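Local atomic coordinates of TCR alpha chain (Gallus gallus, PDB entry 6LIR), a protein that pairs with the TCR beta chain to form the chicken alpha-beta T-cell receptor, which probably recognises peptide antigens presented by MHC molecules. Residues R90-S93 with Y94-L97; L79-A82 with A83-C87. One frame throughout, in Å; residues are numbered along the deposited sequence.

Contact 1: R90-S93 with Y94-L97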
loop_
_atom_site.group_PDB
_atom_site.type_symbol
_atom_site.label_atom_id
_atom_site.label_comp_id
_atom_site.label_asym_id
_atom_site.label_seq_id
_atom_site.Cartn_x
_atom_site.Cartn_y
_atom_site.Cartn_z
ATOM N N ARG A 90 11.948 -23.106 3.141
ATOM C CA ARG A 90 13.090 -23.684 2.450
ATOM C C ARG A 90 13.066 -25.185 2.662
ATOM O O ARG A 90 12.948 -25.651 3.800
ATOM C CB ARG A 90 14.415 -23.091 2.938
ATOM C CG ARG A 90 15.275 -22.536 1.819
ATOM C CD ARG A 90 16.638 -22.094 2.324
ATOM N NE ARG A 90 16.542 -20.909 3.169
ATOM C CZ ARG A 90 16.566 -19.660 2.710
ATOM N NH1 ARG A 90 16.467 -18.640 3.552
ATOM N NH2 ARG A 90 16.681 -19.433 1.409
ATOM N N GLY A 91 13.178 -25.936 1.565
ATOM C CA GLY A 91 13.171 -27.386 1.653
ATOM C C GLY A 91 14.469 -27.940 2.199
ATOM O O GLY A 91 14.499 -29.048 2.741
ATOM N N SER A 92 15.555 -27.185 2.059
ATOM C CA SER A 92 16.875 -27.604 2.501
ATOM C C SER A 92 17.680 -26.358 2.830
ATOM O O SER A 92 17.290 -25.239 2.490
ATOM C CB SER A 92 17.595 -28.426 1.434
ATOM O OG SER A 92 18.365 -27.574 0.601
ATOM N N SER A 93 18.794 -26.562 3.539
ATOM C CA SER A 93 19.690 -25.449 3.827
ATOM C C SER A 93 20.131 -24.742 2.547
ATOM O O SER A 93 20.222 -23.510 2.508
ATOM C CB SER A 93 20.902 -25.945 4.626
ATOM O OG SER A 93 21.453 -27.124 4.064
ATOM N N TYR A 94 20.393 -25.508 1.484
ATOM C CA TYR A 94 21.027 -24.988 0.280
ATOM C C TYR A 94 20.066 -24.619 -0.846
ATOM O O TYR A 94 20.514 -24.049 -1.849
ATOM C CB TYR A 94 22.050 -26.008 -0.250
ATOM C CG TYR A 94 21.580 -27.452 -0.244
ATOM C CD1 TYR A 94 21.779 -28.267 0.866
ATOM C CD2 TYR A 94 20.956 -28.006 -1.355
ATOM C CE1 TYR A 94 21.360 -29.589 0.873
ATOM C CE2 TYR A 94 20.532 -29.326 -1.359
ATOM C CZ TYR A 94 20.738 -30.112 -0.242
ATOM O OH TYR A 94 20.319 -31.425 -0.241
ATOM N N THR A 95 18.777 -24.921 -0.724
ATOM C CA THR A 95 17.863 -24.795 -1.848
ATOM C C THR A 95 17.063 -23.498 -1.786
ATOM O O THR A 95 17.249 -22.642 -0.922
ATOM C CB THR A 95 16.912 -25.993 -1.949
ATOM O OG1 THR A 95 16.428 -26.347 -0.648
ATOM C CG2 THR A 95 17.611 -27.180 -2.589
ATOM N N LYS A 96 16.160 -23.367 -2.744
ATOM C CA LYS A 96 15.433 -22.132 -2.969
ATOM C C LYS A 96 14.444 -21.806 -1.858
ATOM O O LYS A 96 13.800 -22.691 -1.286
ATOM C CB LYS A 96 14.689 -22.246 -4.276
ATOM C CG LYS A 96 14.283 -20.962 -4.864
ATOM C CD LYS A 96 13.111 -21.299 -5.723
ATOM C CE LYS A 96 13.207 -20.734 -7.108
ATOM N NZ LYS A 96 12.003 -21.194 -7.889
ATOM N N LEU A 97 14.332 -20.515 -1.558
ATOM C CA LEU A 97 13.267 -20.021 -0.704
ATOM C C LEU A 97 12.008 -19.873 -1.549
ATOM O O LEU A 97 12.057 -19.313 -2.648
ATOM C CB LEU A 97 13.678 -18.684 -0.087
ATOM C CG LEU A 97 12.850 -18.074 1.042
ATOM C CD1 LEU A 97 13.052 -18.853 2.329
ATOM C CD2 LEU A 97 13.225 -16.606 1.239
HETATM O O HOH W 1 13.324 -25.477 -1.190
#
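The first torsions of Thr-95 and Tyr-94, both 43°, place Thr-95 OG1 and the Tyr-94 ring between the backbone N and carbonyl carbon of their own residues, and from there both groups meet Ser-92 across the turn. Ser-92 OG and Thr-95 OG1 share a hydrogen bond of 2.6 Å in which either hydroxyl could be the donor. The Tyr-94 ring lies flat against the same serine: Ser-92 OG sits 3.1 Å above the ring plane, over its centre, and Ser-92 CB makes a CH-pi contact 4.0 Å from the ring centroid. Tyr-94 N adds a weak, bent hydrogen bond to Ser-92 OG (3.0 Å). Nearer the base of the loop, Arg-90 bends at its third torsion (chi3 -69°) and carries its guanidinium across the Leu-97 side chain. Leu-97 CD1 lies 3.5 Å above the guanidinium plane, over its centre, while Arg-90 NH2 comes within 3.4 Å of Leu-97 CB. With an alanine in place of this arginine, Leu-97 CD1 would probably lose the flat group it packs against, and a gap is likely to open beside Asn-96 of the TCR beta chain. A water joins the two limbs, accepting from Gly-91 N at 2.8 Å and donating to Lys-96 O at 2.8 Å. The loop links strands 84-90 and 97-108, the position of the third complementarity-determining loop (CDR3) in a V domain. Its far limb also meets the partner chain: Lys-96 NZ forms a salt bridge with Asp-56 of the TCR beta chain. The tip is thus fastened by a short hydroxyl pair whose Ser-92 member lies over the Tyr-94 face, which suggests that hydroxyls, water and arginine-leucine packing together help to hold the loop's shape.

Contact 2: L79-A82 with A83-C87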
loop_
_atom_site.group_PDB
_atom_site.type_symbol
_atom_site.label_atom_id
_atom_site.label_comp_id
_atom_site.label_asym_id
_atom_site.label_seq_id
_atom_site.Cartn_x
_atom_site.Cartn_y
_atom_site.Cartn_z
ATOM N N LEU A 79 -3.897 -1.193 14.612
ATOM C CA LEU A 79 -4.132 -0.690 13.262
ATOM C C LEU A 79 -2.857 -0.715 12.430
ATOM O O LEU A 79 -2.890 -1.016 11.231
ATOM C CB LEU A 79 -4.702 0.728 13.333
ATOM C CG LEU A 79 -5.063 1.422 12.019
ATOM C CD1 LEU A 79 -5.992 0.552 11.183
ATOM C CD2 LEU A 79 -5.702 2.776 12.298
ATOM N N GLY A 80 -1.715 -0.456 13.063
ATOM C CA GLY A 80 -0.442 -0.480 12.366
ATOM C C GLY A 80 0.003 -1.858 11.917
ATOM O O GLY A 80 0.962 -1.952 11.146
ATOM N N ASP A 81 -0.664 -2.917 12.373
ATOM C CA ASP A 81 -0.320 -4.281 11.993
ATOM C C ASP A 81 -1.073 -4.757 10.758
ATOM O O ASP A 81 -0.877 -5.901 10.331
ATOM C CB ASP A 81 -0.590 -5.234 13.161
ATOM C CG ASP A 81 0.276 -4.934 14.362
ATOM O OD1 ASP A 81 1.500 -4.755 14.177
ATOM O OD2 ASP A 81 -0.260 -4.861 15.487
ATOM N N ALA A 82 -1.913 -3.909 10.174
ATOM C CA ALA A 82 -2.580 -4.239 8.922
ATOM C C ALA A 82 -1.553 -4.276 7.799
ATOM O O ALA A 82 -0.943 -3.254 7.469
ATOM C CB ALA A 82 -3.679 -3.220 8.620
ATOM N N ALA A 83 -1.353 -5.452 7.219
ATOM C CA ALA A 83 -0.358 -5.629 6.172
ATOM C C ALA A 83 -0.635 -6.949 5.473
ATOM O O ALA A 83 -1.546 -7.696 5.843
ATOM C CB ALA A 83 1.067 -5.602 6.739
ATOM N N VAL A 84 0.181 -7.242 4.471
ATOM C CA VAL A 84 0.151 -8.523 3.788
ATOM C C VAL A 84 1.265 -9.358 4.392
ATOM O O VAL A 84 2.438 -8.967 4.349
ATOM C CB VAL A 84 0.325 -8.365 2.269
ATOM C CG1 VAL A 84 0.387 -9.734 1.599
ATOM C CG2 VAL A 84 -0.813 -7.534 1.692
ATOM N N TYR A 85 0.895 -10.481 4.991
ATOM C CA TYR A 85 1.831 -11.338 5.704
ATOM C C TYR A 85 2.205 -12.527 4.830
ATOM O O TYR A 85 1.328 -13.250 4.347
ATOM C CB TYR A 85 1.228 -11.803 7.029
ATOM C CG TYR A 85 1.168 -10.702 8.065
ATOM C CD1 TYR A 85 0.163 -9.740 8.031
ATOM C CD2 TYR A 85 2.119 -10.622 9.070
ATOM C CE1 TYR A 85 0.110 -8.729 8.976
ATOM C CE2 TYR A 85 2.076 -9.620 10.016
ATOM C CZ TYR A 85 1.070 -8.677 9.965
ATOM O OH TYR A 85 1.037 -7.685 10.912
ATOM N N TYR A 86 3.506 -12.715 4.623
ATOM C CA TYR A 86 4.040 -13.758 3.762
ATOM C C TYR A 86 4.796 -14.787 4.588
ATOM O O TYR A 86 5.618 -14.433 5.439
ATOM C CB TYR A 86 5.004 -13.182 2.717
ATOM C CG TYR A 86 4.365 -12.410 1.587
ATOM C CD1 TYR A 86 3.819 -13.066 0.490
ATOM C CD2 TYR A 86 4.339 -11.019 1.601
ATOM C CE1 TYR A 86 3.249 -12.364 -0.552
ATOM C CE2 TYR A 86 3.769 -10.308 0.563
ATOM C CZ TYR A 86 3.224 -10.984 -0.510
ATOM O OH TYR A 86 2.656 -10.278 -1.544
ATOM N N CYS A 87 4.555 -16.058 4.303
ATOM C CA CYS A 87 5.432 -17.108 4.792
ATOM C C CYS A 87 6.358 -17.513 3.655
ATOM O O CYS A 87 5.999 -17.436 2.479
ATOM C CB CYS A 87 4.651 -18.328 5.299
ATOM S SG CYS A 87 3.652 -19.134 4.037
#
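The hydrogen bond between Tyr-85 and Asp-81 carries this turn: Tyr-85 OH donates to Asp-81 O over 2.7 Å. The hydroxyl lies in the carbonyl plane and meets a lone pair at a C=O...O angle of 131°, while Asp-81 O in turn lies at the ring edge, close to the ring plane. With CG beside its backbone N (chi1 -73°), the tyrosine ring runs back along the chain to reach a carbonyl four residues earlier. This is the tyrosine corner of Greek-key beta sandwiches, here in the Asp-x-Ala-x-Tyr-x-Cys signature of immunoglobulin V domains; its cysteine, Cys-87, forms the disulfide with Cys-20. Within the 3-10 turn itself, Ala-82 N donates to Leu-79 O at 3.2 Å. Ionic and other polar links secure the aspartate from outside: OD1 forms a salt bridge with Arg-34, OD2 accepts from Arg-78 N, and Arg-34 NH1 also bonds to Tyr-85 OH, giving that buried hydroxyl a second partner. Asp-81 CB makes a van der Waals contact with Tyr-85 OH at 3.7 Å. Apolar contacts complete the setting, the ring packing against Leu-72, Leu-74 and Leu-105 between the two sheets.

In the fold
From the N terminus the chain reaches contact 2 first, where the 3-10 turn at 79-81 ends the connection from strand 69-74, which lies in the other sheet, and leads into strand 84-90. That strand then runs between 29-35 and 97-108 in the five-stranded sheet and ends at Arg-90, where contact 1 closes the hairpin loop to strand 97-108. The two contacts neither nest nor cross: they follow in series and sit toward opposite ends of one strand, their centres about 24 Å apart. Contact 2 ties the turn that crosses between the sheets to strand 84-90, with Tyr-85 buried between them, whereas contact 1 lies at the CDR3 end, beside the TCR beta chain.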